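Local coordinates for protein abietadiene synthase, chloroplastic (Abies grandis, PDB 3S9V) that belongs to the terpene synthases, folding into a mainly helical chain that includes a metal-binding domain of that family, at residues R593-I602 with L646-L656. Residues are numbered along the deposited sequence; the frame is centred on the assembly and turned at random.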
ATOM      1  N   ARG A 593     -24.330 -15.726 -22.318  1.00 40.01           N
ATOM      2  CA  ARG A 593     -23.906 -15.477 -20.942  1.00 37.37           C
ATOM      3  C   ARG A 593     -24.879 -14.572 -20.186  1.00 36.38           C
ATOM      4  O   ARG A 593     -24.793 -14.445 -18.968  1.00 36.84           O
ATOM      5  CB  ARG A 593     -22.498 -14.865 -20.930  1.00 32.58           C
ATOM      6  CG  ARG A 593     -21.473 -15.708 -21.681  1.00 37.24           C
ATOM      7  CD  ARG A 593     -20.075 -15.103 -21.675  1.00 37.22           C
ATOM      8  NE  ARG A 593     -19.501 -15.042 -20.332  1.00 47.12           N
ATOM      9  CZ  ARG A 593     -18.243 -15.364 -20.044  1.00 48.60           C
ATOM     10  NH1 ARG A 593     -17.798 -15.277 -18.796  1.00 51.11           N
ATOM     11  NH2 ARG A 593     -17.429 -15.788 -21.002  1.00 45.96           N
ATOM     12  N   GLN A 594     -25.811 -13.956 -20.907  1.00 33.75           N
ATOM     13  CA  GLN A 594     -26.782 -13.063 -20.290  1.00 32.48           C
ATOM     14  C   GLN A 594     -28.200 -13.622 -20.245  1.00 35.28           C
ATOM     15  O   GLN A 594     -29.058 -13.096 -19.541  1.00 37.28           O
ATOM     16  CB  GLN A 594     -26.798 -11.718 -21.021  1.00 33.06           C
ATOM     17  CG  GLN A 594     -25.548 -10.885 -20.823  1.00 25.95           C
ATOM     18  CD  GLN A 594     -25.235 -10.660 -19.356  1.00 25.95           C
ATOM     19  OE1 GLN A 594     -26.128 -10.380 -18.554  1.00 26.47           O
ATOM     20  NE2 GLN A 594     -23.963 -10.775 -19.001  1.00 22.45           N
ATOM     21  N   GLY A 595     -28.452 -14.678 -21.006  1.00 37.25           N
ATOM     22  CA  GLY A 595     -29.777 -15.267 -21.006  1.00 37.12           C
ATOM     23  C   GLY A 595     -30.809 -14.469 -21.778  1.00 40.02           C
ATOM     24  O   GLY A 595     -32.009 -14.698 -21.634  1.00 42.95           O
ATOM     25  N   ARG A 596     -30.351 -13.525 -22.595  1.00 40.96           N
ATOM     26  CA  ARG A 596     -31.251 -12.708 -23.409  1.00 41.84           C
ATOM     27  C   ARG A 596     -30.449 -12.084 -24.547  1.00 41.42           C
ATOM     28  O   ARG A 596     -29.220 -12.094 -24.518  1.00 38.94           O
ATOM     29  CB  ARG A 596     -31.904 -11.604 -22.564  1.00 43.57           C
ATOM     30  CG  ARG A 596     -30.933 -10.575 -21.999  1.00 47.22           C
ATOM     31  CD  ARG A 596     -31.661  -9.465 -21.257  1.00 50.41           C
ATOM     32  NE  ARG A 596     -30.733  -8.597 -20.535  1.00 59.20           N
ATOM     33  CZ  ARG A 596     -29.884  -7.752 -21.113  1.00 67.35           C
ATOM     34  NH1 ARG A 596     -29.840  -7.647 -22.436  1.00 71.44           N
ATOM     35  NH2 ARG A 596     -29.069  -7.014 -20.366  1.00 66.97           N
ATOM     36  N   ASP A 597     -31.135 -11.553 -25.554  1.00 43.58           N
ATOM     37  CA  ASP A 597     -30.434 -10.931 -26.671  1.00 43.20           C
ATOM     38  C   ASP A 597     -29.790  -9.619 -26.216  1.00 40.78           C
ATOM     39  O   ASP A 597     -30.406  -8.812 -25.511  1.00 36.32           O
ATOM     40  CB  ASP A 597     -31.382 -10.676 -27.841  1.00 44.20           C
ATOM     41  CG  ASP A 597     -30.651 -10.198 -29.080  1.00 56.95           C
ATOM     42  OD1 ASP A 597     -29.691 -10.879 -29.505  1.00 55.88           O
ATOM     43  OD2 ASP A 597     -31.030  -9.143 -29.629  1.00 68.38           O
ATOM     44  N   VAL A 598     -28.543  -9.418 -26.628  1.00 38.15           N
ATOM     45  CA  VAL A 598     -27.793  -8.236 -26.247  1.00 33.50           C
ATOM     46  C   VAL A 598     -27.375  -7.374 -27.427  1.00 33.03           C
ATOM     47  O   VAL A 598     -26.572  -6.454 -27.268  1.00 33.00           O
ATOM     48  CB  VAL A 598     -26.538  -8.640 -25.484  1.00 30.70           C
ATOM     49  CG1 VAL A 598     -26.923  -9.442 -24.257  1.00 25.13           C
ATOM     50  CG2 VAL A 598     -25.638  -9.456 -26.383  1.00 30.14           C
ATOM     51  N   LEU A 599     -27.911  -7.671 -28.609  1.00 27.47           N
ATOM     52  CA  LEU A 599     -27.568  -6.898 -29.791  1.00 27.31           C
ATOM     53  C   LEU A 599     -28.110  -5.471 -29.693  1.00 25.32           C
ATOM     54  O   LEU A 599     -27.426  -4.516 -30.056  1.00 26.70           O
ATOM     55  CB  LEU A 599     -28.098  -7.588 -31.053  1.00 33.43           C
ATOM     56  CG  LEU A 599     -27.702  -6.975 -32.401  1.00 30.96           C
ATOM     57  CD1 LEU A 599     -26.204  -6.750 -32.475  1.00 27.40           C
ATOM     58  CD2 LEU A 599     -28.147  -7.899 -33.511  1.00 38.85           C
ATOM     59  N   GLY A 600     -29.333  -5.328 -29.198  1.00 22.64           N
ATOM     60  CA  GLY A 600     -29.910  -4.005 -29.061  1.00 25.28           C
ATOM     61  C   GLY A 600     -29.071  -3.159 -28.117  1.00 25.58           C
ATOM     62  O   GLY A 600     -28.837  -1.971 -28.360  1.00 25.78           O
ATOM     63  N   TYR A 601     -28.618  -3.793 -27.040  1.00 21.11           N
ATOM     64  CA  TYR A 601     -27.791  -3.161 -26.017  1.00 21.67           C
ATOM     65  C   TYR A 601     -26.475  -2.673 -26.625  1.00 24.87           C
ATOM     66  O   TYR A 601     -26.075  -1.515 -26.450  1.00 24.59           O
ATOM     67  CB  TYR A 601     -27.520  -4.177 -24.904  1.00 10.84           C
ATOM     68  CG  TYR A 601     -26.540  -3.735 -23.844  1.00 26.95           C
ATOM     69  CD1 TYR A 601     -26.951  -2.964 -22.756  1.00 29.42           C
ATOM     70  CD2 TYR A 601     -25.200  -4.099 -23.919  1.00 21.96           C
ATOM     71  CE1 TYR A 601     -26.047  -2.569 -21.769  1.00 29.34           C
ATOM     72  CE2 TYR A 601     -24.293  -3.708 -22.942  1.00 23.68           C
ATOM     73  CZ  TYR A 601     -24.720  -2.946 -21.869  1.00 28.39           C
ATOM     74  OH  TYR A 601     -23.815  -2.565 -20.903  1.00 32.04           O
ATOM     75  N   ILE A 602     -25.816  -3.572 -27.347  1.00 24.38           N
ATOM     76  CA  ILE A 602     -24.553  -3.274 -28.001  1.00 22.32           C
ATOM     77  C   ILE A 602     -24.716  -2.164 -29.038  1.00 22.61           C
ATOM     78  O   ILE A 602     -23.825  -1.320 -29.199  1.00 26.38           O
ATOM     79  CB  ILE A 602     -23.980  -4.548 -28.664  1.00 18.66           C
ATOM     80  CG1 ILE A 602     -23.593  -5.546 -27.572  1.00 20.43           C
ATOM     81  CG2 ILE A 602     -22.760  -4.222 -29.513  1.00 19.80           C
ATOM     82  CD1 ILE A 602     -22.863  -6.768 -28.084  1.00 19.97           C
ATOM     83  N   LEU A 646     -19.113  -0.691 -20.829  1.00 17.20           N
ATOM     84  CA  LEU A 646     -20.453  -1.214 -21.023  1.00 18.83           C
ATOM     85  C   LEU A 646     -20.519  -2.520 -21.814  1.00 19.32           C
ATOM     86  O   LEU A 646     -21.385  -3.362 -21.566  1.00 20.40           O
ATOM     87  CB  LEU A 646     -21.328  -0.138 -21.657  1.00 13.45           C
ATOM     88  CG  LEU A 646     -21.519   1.073 -20.727  1.00 19.55           C
ATOM     89  CD1 LEU A 646     -22.327   2.159 -21.427  1.00 15.45           C
ATOM     90  CD2 LEU A 646     -22.221   0.638 -19.449  1.00 12.55           C
ATOM     91  N   ILE A 647     -19.607  -2.709 -22.756  1.00 18.43           N
ATOM     92  CA  ILE A 647     -19.618  -3.949 -23.509  1.00 19.57           C
ATOM     93  C   ILE A 647     -18.886  -5.053 -22.732  1.00 19.67           C
ATOM     94  O   ILE A 647     -19.341  -6.194 -22.698  1.00 20.41           O
ATOM     95  CB  ILE A 647     -19.024  -3.739 -24.911  1.00 23.82           C
ATOM     96  CG1 ILE A 647     -19.876  -2.693 -25.648  1.00 18.40           C
ATOM     97  CG2 ILE A 647     -19.002  -5.057 -25.676  1.00 25.31           C
ATOM     98  CD1 ILE A 647     -19.526  -2.489 -27.090  1.00 26.39           C
ATOM     99  N   SER A 648     -17.778  -4.709 -22.077  1.00 17.00           N
ATOM    100  CA  SER A 648     -17.030  -5.684 -21.281  1.00 20.63           C
ATOM    101  C   SER A 648     -17.855  -6.210 -20.087  1.00 23.07           C
ATOM    102  O   SER A 648     -17.714  -7.369 -19.691  1.00 19.65           O
ATOM    103  CB  SER A 648     -15.741  -5.056 -20.744  1.00 24.93           C
ATOM    104  OG  SER A 648     -14.863  -4.688 -21.789  1.00 37.83           O
ATOM    105  N   ALA A 649     -18.702  -5.348 -19.519  1.00 19.17           N
ATOM    106  CA  ALA A 649     -19.540  -5.689 -18.368  1.00 20.51           C
ATOM    107  C   ALA A 649     -20.513  -6.846 -18.612  1.00 23.81           C
ATOM    108  O   ALA A 649     -21.161  -7.324 -17.681  1.00 22.61           O
ATOM    109  CB  ALA A 649     -20.317  -4.454 -17.911  1.00 16.00           C
ATOM    110  N   LEU A 650     -20.637  -7.277 -19.861  1.00 25.36           N
ATOM    111  CA  LEU A 650     -21.518  -8.392 -20.200  1.00 25.74           C
ATOM    112  C   LEU A 650     -20.778  -9.715 -20.031  1.00 25.56           C
ATOM    113  O   LEU A 650     -21.389 -10.777 -20.054  1.00 25.40           O
ATOM    114  CB  LEU A 650     -21.973  -8.294 -21.658  1.00 25.19           C
ATOM    115  CG  LEU A 650     -23.106  -7.368 -22.092  1.00 22.17           C
ATOM    116  CD1 LEU A 650     -23.060  -6.069 -21.333  1.00 29.19           C
ATOM    117  CD2 LEU A 650     -22.976  -7.139 -23.591  1.00 18.56           C
ATOM    118  N   PHE A 651     -19.463  -9.650 -19.853  1.00 25.91           N
ATOM    119  CA  PHE A 651     -18.669 -10.869 -19.751  1.00 28.04           C
ATOM    120  C   PHE A 651     -17.882 -11.096 -18.463  1.00 25.40           C
ATOM    121  O   PHE A 651     -16.781 -11.641 -18.494  1.00 26.71           O
ATOM    122  CB  PHE A 651     -17.724 -10.944 -20.955  1.00 24.92           C
ATOM    123  CG  PHE A 651     -18.431 -10.843 -22.279  1.00 27.58           C
ATOM    124  CD1 PHE A 651     -18.858  -9.609 -22.762  1.00 23.30           C
ATOM    125  CD2 PHE A 651     -18.705 -11.989 -23.024  1.00 27.94           C
ATOM    126  CE1 PHE A 651     -19.550  -9.516 -23.968  1.00 30.02           C
ATOM    127  CE2 PHE A 651     -19.396 -11.910 -24.230  1.00 26.06           C
ATOM    128  CZ  PHE A 651     -19.821 -10.671 -24.705  1.00 28.22           C
ATOM    129  N   THR A 652     -18.464 -10.719 -17.331  1.00 26.01           N
ATOM    130  CA  THR A 652     -17.806 -10.883 -16.034  1.00 30.29           C
ATOM    131  C   THR A 652     -17.955 -12.291 -15.451  1.00 31.77           C
ATOM    132  O   THR A 652     -17.128 -12.736 -14.655  1.00 29.00           O
ATOM    133  CB  THR A 652     -18.371  -9.890 -15.016  1.00 27.10           C
ATOM    134  OG1 THR A 652     -19.779 -10.110 -14.883  1.00 20.59           O
ATOM    135  CG2 THR A 652     -18.124  -8.448 -15.478  1.00 22.70           C
ATOM    136  N   GLY A 653     -19.012 -12.989 -15.851  1.00 35.09           N
ATOM    137  CA  GLY A 653     -19.237 -14.327 -15.340  1.00 37.50           C
ATOM    138  C   GLY A 653     -20.562 -14.407 -14.613  1.00 39.82           C
ATOM    139  O   GLY A 653     -20.993 -15.484 -14.209  1.00 41.00           O
ATOM    140  N   GLU A 654     -21.201 -13.252 -14.444  1.00 41.34           N
ATOM    141  CA  GLU A 654     -22.497 -13.165 -13.780  1.00 41.45           C
ATOM    142  C   GLU A 654     -23.458 -12.364 -14.644  1.00 40.10           C
ATOM    143  O   GLU A 654     -23.049 -11.444 -15.348  1.00 39.83           O
ATOM    144  CB  GLU A 654     -22.364 -12.482 -12.420  1.00 46.88           C
ATOM    145  CG  GLU A 654     -21.549 -13.268 -11.409  1.00 62.19           C
ATOM    146  CD  GLU A 654     -22.063 -14.686 -11.225  1.00 70.28           C
ATOM    147  OE1 GLU A 654     -23.285 -14.856 -11.020  1.00 70.58           O
ATOM    148  OE2 GLU A 654     -21.242 -15.628 -11.280  1.00 75.22           O
ATOM    149  N   VAL A 655     -24.736 -12.716 -14.590  1.00 38.34           N
ATOM    150  CA  VAL A 655     -25.744 -12.010 -15.366  1.00 37.41           C
ATOM    151  C   VAL A 655     -25.772 -10.540 -14.941  1.00 36.81           C
ATOM    152  O   VAL A 655     -25.800 -10.233 -13.749  1.00 35.60           O
ATOM    153  CB  VAL A 655     -27.143 -12.630 -15.149  1.00 36.60           C
ATOM    154  CG1 VAL A 655     -28.203 -11.797 -15.846  1.00 35.50           C
ATOM    155  CG2 VAL A 655     -27.165 -14.058 -15.684  1.00 34.97           C
ATOM    156  N   LEU A 656     -25.746  -9.639 -15.918  1.00 34.45           N
ATOM    157  CA  LEU A 656     -25.786  -8.208 -15.634  1.00 33.97           C
ATOM    158  C   LEU A 656     -27.238  -7.775 -15.543  1.00 35.07           C
ATOM    159  O   LEU A 656     -27.900  -7.589 -16.564  1.00 36.77           O
ATOM    160  CB  LEU A 656     -25.094  -7.414 -16.744  1.00 31.61           C
ATOM    161  CG  LEU A 656     -25.155  -5.884 -16.610  1.00 32.72           C
ATOM    162  CD1 LEU A 656     -24.489  -5.455 -15.307  1.00 26.12           C
ATOM    163  CD2 LEU A 656     -24.471  -5.230 -17.808  1.00 25.45           C
TER
HETATM  164  O   HOH W   1     -20.865 -12.851 -18.315  1.00 17.84           O
HETATM  165  O   HOH W   2     -28.759  -9.544 -18.874  1.00 53.65           O
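The backbones of Q594, in the last turn of helix 570-594, and V655 approach to 5.1 Å between their CA atoms, and I602 and I647 are the next near pair, 6.7 Å between CA atoms. Between these points 593-602 turns from one helix into the next, G595 taking the positive phi that ends the first and V598 standing at the N-cap of the second. In 646-656, S648 to F651 forms a type I turn near the end of helix 641-648. Q594 suits this junction because its amide both donates and accepts. Its NE2 gives a hydrogen bond to L650 O, 30° off that carbonyl's plane, while OE1 takes L656 N on a lone pair at 2.8 Å, which fixes how the amide is rotated. A bend at chi2 (-54°) brings the amide to the loop backbone, and a water bridges OE1 to L656 O. With its ring anti to the backbone N (chi1 173°), Y601 OH donates to L646 O at 2.6 Å, and that oxygen lies at the ring edge, near its plane. The branched end of L650 packs alongside this ring, and its CD2 lies 4.3 Å from both V598 CB and I602 CG1, an apolar patch beside the polar bonds. The R593 aliphatic chain crosses F651 almost perpendicularly; R593 CD lies 3.7 Å from F651 CD2, and R593 NE joins L650 O and G653 N through a second water. G653 has positive phi, and a CB there would be jammed against the preceding carbonyl O, which suits glycine. I602, I647 and F651 also pack on helix 570-594. The arrangement joins two interhelical connections of the all-helical terpene synthase fold, within the family's metal-binding region.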